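Side-chain contacts in uncharacterized protein HI_0666 (Haemophilus influenzae, PDB 7CZO), which corresponds to the N-terminal domain of a HipA toxin and probably works within a three-component HipBA toxin-antitoxin system: residues Phe57-Phe60 with Ala61-Val64; Pro33-Gln36 with Gly37-Leu40; Arg21-Arg25 with Gly26-Ser30. All coordinates share one frame; numbering follows the deposited sequence.

Contact 1 (Phe57-Phe60 with Ala61-Val64); sequences FPYF and ASLV
The carbonyl oxygen of Tyr59 takes two donors from Ser62: the hydroxyl, with OG 2.6 Å from Tyr59 O, and the backbone N, whose bond is weak. The hydroxyl reaches back because OG stands between its own backbone N and carbonyl carbon (chi1 88°), which turns it toward the preceding turn of the short helix 58-62; it meets the oxygen somewhat tilted from the carbonyl plane. Phe57 is the N-cap residue, and its O receives Ala61 N at 2.9 Å in an almost straight bond (175°). Pro58 O accepts Ser62 N as well, and Leu63 N closes on Phe60 O at 3.1 Å, coming in from above the carbonyl plane.

The apolar part is looser. Leu63 sends one methyl to each of two rings: CD2 lies 4.2 Å from Tyr59 CZ, and CD1 lies 4.4 Å from Phe60 CD1. Beyond the helix, Phe60 packs on Phe29 of strand 27-31 and on Leu88 of helix 82-91, whereas Tyr59 lies against Leu40 and Ser41. The chemistry therefore divides: the polar bonds are all made to main-chain carbonyls and close the helix turns locally, while Phe57 and Phe60 are left for the hydrophobic core.

Contact 2 (Pro33-Gln36 with Gly37-Leu40); sequences PDYQ and GIPL
Tyr35 folds forward over Gly37 to reach Ile38, bracing a bend in the long loop that joins strands 27-31 and 51-53 of the antiparallel sheet in this HipA N-terminal domain. Neither segment has regular helix or strand here, so the path is not set by a repeating backbone pattern.

The polar part is one hydrogen bond, from side chain to main chain. Tyr35 OH donates to Ile38 O at 2.7 Å, and the hydroxyl approaches that carbonyl at a C=O...O angle of 134°, tilted a little from its plane. Seen from the tyrosine, the acceptor lies at the ring edge, near the ring plane, as suits a phenol hydroxyl. The bond spans three residues, and it puts the ring like a strut across the inside of the bend. Tyr35 can do this because its CG is anti to the backbone N (chi1 -174°), which carries the ring along the course of the following residues.

The second kind of interaction is CH-pi. Gly37 CA sits over one face of the Tyr35 ring, 4.1 Å from the centroid and 25° off the normal, shifted toward the hydroxyl end. The ring is thus held at its edge by the Ile38 carbonyl and covered on a face by the glycine.

Apolar contacts tie the loop to the rest of the fold: Tyr35 touches Ile46 of a loop and Ile17 of strand 15-22, and Ile38 touches Tyr13. Within the bend itself the isoleucine side chain adds little, its branch methyl CG2 standing 3.8 Å from Tyr35 OH.

Contact 3 (Arg21-Arg25 with Gly26-Ser30); sequences REDHR and GFHFS
The tip of the beta hairpin formed by strands 15-22 and 27-31 is held by Asp23, His28 and Gly26. Arg21 and His28 form the antiparallel hydrogen-bonded pair, each N giving a bond to the other's O, and Glu22 and Phe27 the next, non-hydrogen-bonded pair. Beyond them Asp23 N bonds to Gly26 O at 2.8 Å, closing the turn.

Asp23 OD1 then works inside that turn. It accepts Gly26 N at 2.8 Å, nearly along its own C-O axis, and His28 NE2 at 3.0 Å, from above the carboxylate plane; a weak third bond comes from Arg25 N. The imidazole points its N-H straight at the oxygen (171°), with the oxygen close to the ring plane, while the two groups stand steeply to each other, planes 69° apart. Gly26 N and His28 NE2, two sound donors on one oxygen, limit the carboxylate's rotation. His28 ND1 is bonded to His52 in strand 51-53, so the imidazole links the turn to the neighbouring strand.

On the sheet face of Glu22 and Phe27 the two side chains run side by side, with Glu22 CB 3.7 Å from Phe27 CE1 and carboxylate and ring 17° from parallel. Glu22 OE2 is hydrogen-bonded to Ser82 OG. The whole is a beta hairpin whose turn, closed by a backbone bond, is braced by an aspartate side chain and its His-carboxylate bond.

In the fold
The three contacts follow one another along the chain as 3, 2, 1. Contact 2 lies at the surface, its centre about 16 Å from that of the chain, while contacts 1 and 3, at about 8 and 9 Å, are partly buried. Contact 3 is the turn end of a hairpin of two inner strands, and contact 1 the short helix with its N-cap residue laid against the sheet: Phe57 packs on Phe27 and Phe29, and Phe60 meets Phe29. Leu40 brings the loop of contact 2 into the same aromatic cluster, touching Phe60 and Phe29. A carboxylate and an imidazole organise contact 3, a phenol hydroxyl contact 2, and helical carbonyls contact 1.

Contact 1 (Phe57-Phe60 with Ala61-Val64)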
loop_
_atom_site.group_PDB
_atom_site.type_symbol
_atom_site.label_atom_id
_atom_site.label_comp_id
_atom_site.label_asym_id
_atom_site.label_seq_id
_atom_site.Cartn_x
_atom_site.Cartn_y
_atom_site.Cartn_z
ATOM N N PHE A 57 7.659 0.867 0.537
ATOM C CA PHE A 57 8.072 -0.036 -0.516
ATOM C C PHE A 57 8.046 0.631 -1.897
ATOM O O PHE A 57 7.028 1.104 -2.352
ATOM C CB PHE A 57 7.146 -1.235 -0.493
ATOM C CG PHE A 57 7.122 -1.946 0.847
ATOM C CD1 PHE A 57 8.199 -2.686 1.258
ATOM C CD2 PHE A 57 6.040 -1.852 1.679
ATOM C CE1 PHE A 57 8.198 -3.333 2.461
ATOM C CE2 PHE A 57 6.025 -2.497 2.886
ATOM C CZ PHE A 57 7.117 -3.236 3.285
ATOM N N PRO A 58 9.175 0.668 -2.573
ATOM C CA PRO A 58 9.215 1.137 -3.959
ATOM C C PRO A 58 8.077 0.665 -4.855
ATOM O O PRO A 58 7.585 1.438 -5.688
ATOM C CB PRO A 58 10.538 0.548 -4.471
ATOM C CG PRO A 58 11.426 0.594 -3.264
ATOM C CD PRO A 58 10.515 0.275 -2.092
ATOM N N TYR A 59 7.673 -0.594 -4.716
ATOM C CA TYR A 59 6.620 -1.102 -5.566
ATOM C C TYR A 59 5.323 -0.310 -5.327
ATOM O O TYR A 59 4.662 0.133 -6.291
ATOM C CB TYR A 59 6.381 -2.610 -5.377
ATOM C CG TYR A 59 5.275 -3.061 -6.266
ATOM C CD1 TYR A 59 5.488 -3.181 -7.637
ATOM C CD2 TYR A 59 3.973 -3.238 -5.775
ATOM C CE1 TYR A 59 4.457 -3.533 -8.499
ATOM C CE2 TYR A 59 2.927 -3.594 -6.630
ATOM C CZ TYR A 59 3.184 -3.736 -7.994
ATOM O OH TYR A 59 2.195 -4.078 -8.871
ATOM N N PHE A 60 4.956 -0.128 -4.059
ATOM C CA PHE A 60 3.733 0.591 -3.736
ATOM C C PHE A 60 3.897 2.087 -4.027
ATOM O O PHE A 60 3.005 2.728 -4.543
ATOM C CB PHE A 60 3.339 0.359 -2.281
ATOM C CG PHE A 60 2.729 -0.984 -2.019
ATOM C CD1 PHE A 60 1.386 -1.226 -2.284
ATOM C CD2 PHE A 60 3.480 -2.008 -1.463
ATOM C CE1 PHE A 60 0.814 -2.483 -2.027
ATOM C CE2 PHE A 60 2.909 -3.278 -1.199
ATOM C CZ PHE A 60 1.583 -3.516 -1.484
ATOM N N ALA A 61 5.033 2.671 -3.723
ATOM C CA ALA A 61 5.217 4.069 -4.117
ATOM C C ALA A 61 5.046 4.208 -5.619
ATOM O O ALA A 61 4.623 5.251 -6.086
ATOM C CB ALA A 61 6.586 4.587 -3.716
ATOM N N SER A 62 5.409 3.183 -6.390
ATOM C CA SER A 62 5.315 3.263 -7.872
ATOM C C SER A 62 3.861 3.356 -8.391
ATOM O O SER A 62 3.637 3.806 -9.495
ATOM C CB SER A 62 5.994 2.070 -8.536
ATOM O OG SER A 62 5.061 0.986 -8.663
ATOM N N LEU A 63 2.890 2.926 -7.595
ATOM C CA LEU A 63 1.467 2.927 -7.997
ATOM C C LEU A 63 0.843 4.296 -7.930
ATOM O O LEU A 63 -0.261 4.494 -8.396
ATOM C CB LEU A 63 0.630 2.000 -7.092
ATOM C CG LEU A 63 1.069 0.529 -7.041
ATOM C CD1 LEU A 63 0.086 -0.416 -6.377
ATOM C CD2 LEU A 63 1.340 0.037 -8.443
ATOM N N VAL A 64 1.520 5.240 -7.325
ATOM C CA VAL A 64 0.992 6.584 -7.223
ATOM C C VAL A 64 1.104 7.293 -8.594
ATOM O O VAL A 64 2.186 7.358 -9.175
ATOM C CB VAL A 64 1.756 7.362 -6.147
ATOM C CG1 VAL A 64 1.259 8.801 -6.087
ATOM C CG2 VAL A 64 1.587 6.667 -4.808
#

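Contact 2 (Pro33-Gln36 with Gly37-Leu40)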
loop_
_atom_site.group_PDB
_atom_site.type_symbol
_atom_site.label_atom_id
_atom_site.label_comp_id
_atom_site.label_asym_id
_atom_site.label_seq_id
_atom_site.Cartn_x
_atom_site.Cartn_y
_atom_site.Cartn_z
ATOM N N PRO A 33 -1.960 -16.059 4.536
ATOM C CA PRO A 33 -1.260 -17.343 4.704
ATOM C C PRO A 33 -1.694 -18.405 3.695
ATOM O O PRO A 33 -0.892 -19.274 3.348
ATOM C CB PRO A 33 -1.625 -17.771 6.121
ATOM C CG PRO A 33 -2.495 -16.685 6.686
ATOM C CD PRO A 33 -2.973 -15.829 5.576
ATOM N N ASP A 34 -2.941 -18.335 3.227
ATOM C CA ASP A 34 -3.435 -19.280 2.216
ATOM C C ASP A 34 -3.295 -18.757 0.814
ATOM O O ASP A 34 -3.921 -19.313 -0.093
ATOM C CB ASP A 34 -4.936 -19.560 2.358
ATOM C CG ASP A 34 -5.365 -19.730 3.758
ATOM O OD1 ASP A 34 -4.907 -20.705 4.398
ATOM O OD2 ASP A 34 -6.167 -18.873 4.190
ATOM N N TYR A 35 -2.564 -17.660 0.631
ATOM C CA TYR A 35 -2.361 -17.132 -0.698
ATOM C C TYR A 35 -1.145 -17.805 -1.244
ATOM O O TYR A 35 0.003 -17.484 -0.894
ATOM C CB TYR A 35 -2.203 -15.615 -0.732
ATOM C CG TYR A 35 -2.132 -15.072 -2.146
ATOM C CD1 TYR A 35 -3.296 -14.907 -2.904
ATOM C CD2 TYR A 35 -0.912 -14.716 -2.726
ATOM C CE1 TYR A 35 -3.254 -14.400 -4.193
ATOM C CE2 TYR A 35 -0.857 -14.221 -4.025
ATOM C CZ TYR A 35 -2.039 -14.056 -4.760
ATOM O OH TYR A 35 -2.013 -13.571 -6.070
ATOM N N GLN A 36 -1.434 -18.828 -2.022
ATOM C CA GLN A 36 -0.545 -19.301 -3.033
ATOM C C GLN A 36 -1.258 -18.733 -4.246
ATOM O O GLN A 36 -2.494 -18.789 -4.328
ATOM C CB GLN A 36 -0.468 -20.828 -3.033
ATOM C CG GLN A 36 0.800 -21.371 -3.685
ATOM C CD GLN A 36 0.735 -21.447 -5.216
ATOM O OE1 GLN A 36 -0.172 -20.901 -5.864
ATOM N NE2 GLN A 36 1.709 -22.138 -5.801
ATOM N N GLY A 37 -0.487 -18.154 -5.158
ATOM C CA GLY A 37 -1.056 -17.361 -6.232
ATOM C C GLY A 37 0.051 -16.532 -6.851
ATOM O O GLY A 37 1.241 -16.641 -6.456
ATOM N N ILE A 38 -0.322 -15.709 -7.831
ATOM C CA ILE A 38 0.695 -14.972 -8.586
ATOM C C ILE A 38 1.221 -13.858 -7.695
ATOM O O ILE A 38 0.423 -13.156 -7.036
ATOM C CB ILE A 38 0.146 -14.438 -9.925
ATOM C CG1 ILE A 38 1.280 -13.814 -10.733
ATOM C CG2 ILE A 38 -1.014 -13.464 -9.742
ATOM C CD1 ILE A 38 0.851 -13.323 -12.106
ATOM N N PRO A 39 2.557 -13.721 -7.612
ATOM C CA PRO A 39 3.090 -12.651 -6.740
ATOM C C PRO A 39 2.709 -11.236 -7.174
ATOM O O PRO A 39 2.454 -10.980 -8.350
ATOM C CB PRO A 39 4.588 -12.879 -6.805
ATOM C CG PRO A 39 4.692 -14.381 -6.977
ATOM C CD PRO A 39 3.596 -14.711 -7.945
ATOM N N LEU A 40 2.611 -10.330 -6.211
ATOM C CA LEU A 40 2.256 -8.940 -6.518
ATOM C C LEU A 40 3.374 -8.271 -7.348
ATOM O O LEU A 40 3.127 -7.486 -8.265
ATOM C CB LEU A 40 1.972 -8.180 -5.220
ATOM C CG LEU A 40 1.622 -6.701 -5.340
ATOM C CD1 LEU A 40 0.250 -6.584 -5.951
ATOM C CD2 LEU A 40 1.645 -6.030 -3.980
#

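Contact 3 (Arg21-Arg25 with Gly26-Ser30)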
loop_
_atom_site.group_PDB
_atom_site.type_symbol
_atom_site.label_atom_id
_atom_site.label_comp_id
_atom_site.label_asym_id
_atom_site.label_seq_id
_atom_site.Cartn_x
_atom_site.Cartn_y
_atom_site.Cartn_z
ATOM N N ARG A 21 0.255 -2.128 5.956
ATOM C CA ARG A 21 0.001 -1.398 7.215
ATOM C C ARG A 21 1.079 -0.410 7.371
ATOM O O ARG A 21 2.195 -0.661 6.914
ATOM C CB ARG A 21 0.018 -2.302 8.452
ATOM C CG ARG A 21 -0.481 -3.709 8.183
ATOM C CD ARG A 21 -1.051 -4.406 9.395
ATOM N NE ARG A 21 -2.513 -4.468 9.346
ATOM C CZ ARG A 21 -3.264 -5.106 10.243
ATOM N NH1 ARG A 21 -2.690 -5.750 11.265
ATOM N NH2 ARG A 21 -4.595 -5.104 10.115
ATOM N N GLU A 22 0.740 0.729 7.982
ATOM C CA GLU A 22 1.741 1.718 8.408
ATOM C C GLU A 22 1.652 1.952 9.911
ATOM O O GLU A 22 0.557 1.898 10.513
ATOM C CB GLU A 22 1.560 3.035 7.712
ATOM C CG GLU A 22 2.671 4.024 7.998
ATOM C CD GLU A 22 2.311 5.456 7.633
ATOM O OE1 GLU A 22 1.103 5.765 7.449
ATOM O OE2 GLU A 22 3.251 6.284 7.557
ATOM N N ASP A 23 2.829 2.168 10.504
ATOM C CA ASP A 23 2.971 2.463 11.931
ATOM C C ASP A 23 4.205 3.365 12.105
ATOM O O ASP A 23 4.883 3.711 11.092
ATOM C CB ASP A 23 3.013 1.136 12.757
ATOM C CG ASP A 23 4.381 0.321 12.648
ATOM O OD1 ASP A 23 5.456 0.794 12.100
ATOM O OD2 ASP A 23 4.350 -0.842 13.163
ATOM N N HIS A 24 4.507 3.737 13.354
ATOM C CA HIS A 24 5.632 4.660 13.664
ATOM C C HIS A 24 6.916 4.193 13.027
ATOM O O HIS A 24 7.674 5.017 12.514
ATOM C CB HIS A 24 5.799 4.924 15.206
ATOM C CG HIS A 24 6.864 4.100 15.915
ATOM N ND1 HIS A 24 6.562 3.122 16.845
ATOM C CD2 HIS A 24 8.224 4.173 15.893
ATOM C CE1 HIS A 24 7.678 2.615 17.343
ATOM N NE2 HIS A 24 8.702 3.224 16.769
ATOM N N ARG A 25 7.170 2.878 13.061
ATOM C CA ARG A 25 8.408 2.343 12.482
ATOM C C ARG A 25 8.379 2.394 10.961
ATOM O O ARG A 25 9.393 2.675 10.325
ATOM C CB ARG A 25 8.660 0.914 12.966
ATOM C CG ARG A 25 9.747 0.844 14.006
ATOM C CD ARG A 25 9.935 -0.569 14.478
ATOM N NE ARG A 25 8.844 -0.942 15.357
ATOM C CZ ARG A 25 8.770 -0.601 16.638
ATOM N NH1 ARG A 25 9.717 0.140 17.161
ATOM N NH2 ARG A 25 7.740 -0.985 17.395
ATOM N N GLY A 26 7.221 2.104 10.367
ATOM C CA GLY A 26 7.070 2.263 8.920
ATOM C C GLY A 26 6.041 1.346 8.309
ATOM O O GLY A 26 4.914 1.233 8.807
ATOM N N PHE A 27 6.445 0.672 7.243
ATOM C CA PHE A 27 5.513 -0.019 6.334
ATOM C C PHE A 27 5.656 -1.535 6.262
ATOM O O PHE A 27 6.752 -2.084 6.188
ATOM C CB PHE A 27 5.685 0.577 4.952
ATOM C CG PHE A 27 5.493 2.057 4.941
ATOM C CD1 PHE A 27 4.208 2.604 5.061
ATOM C CD2 PHE A 27 6.585 2.908 4.882
ATOM C CE1 PHE A 27 4.022 3.969 5.087
ATOM C CE2 PHE A 27 6.406 4.280 4.913
ATOM C CZ PHE A 27 5.124 4.811 5.015
ATOM N N HIS A 28 4.529 -2.205 6.219
ATOM C CA HIS A 28 4.492 -3.635 6.399
ATOM C C HIS A 28 3.553 -4.202 5.391
ATOM O O HIS A 28 2.365 -3.993 5.480
ATOM C CB HIS A 28 4.039 -3.938 7.837
ATOM C CG HIS A 28 4.751 -3.081 8.842
ATOM N ND1 HIS A 28 6.122 -3.101 8.987
ATOM C CD2 HIS A 28 4.302 -2.116 9.674
ATOM C CE1 HIS A 28 6.485 -2.212 9.885
ATOM N NE2 HIS A 28 5.399 -1.594 10.309
ATOM N N PHE A 29 4.099 -4.893 4.409
ATOM C CA PHE A 29 3.292 -5.687 3.526
ATOM C C PHE A 29 3.421 -7.129 3.938
ATOM O O PHE A 29 4.530 -7.575 4.216
ATOM C CB PHE A 29 3.727 -5.535 2.063
ATOM C CG PHE A 29 2.982 -6.456 1.138
ATOM C CD1 PHE A 29 1.584 -6.415 1.082
ATOM C CD2 PHE A 29 3.650 -7.396 0.380
ATOM C CE1 PHE A 29 0.860 -7.278 0.286
ATOM C CE2 PHE A 29 2.940 -8.257 -0.423
ATOM C CZ PHE A 29 1.542 -8.195 -0.471
ATOM N N SER A 30 2.303 -7.859 3.922
ATOM C CA SER A 30 2.306 -9.292 4.177
ATOM C C SER A 30 1.234 -10.016 3.372
ATOM O O SER A 30 0.122 -9.506 3.212
ATOM C CB SER A 30 2.072 -9.573 5.664
ATOM O OG SER A 30 0.776 -9.138 6.080
#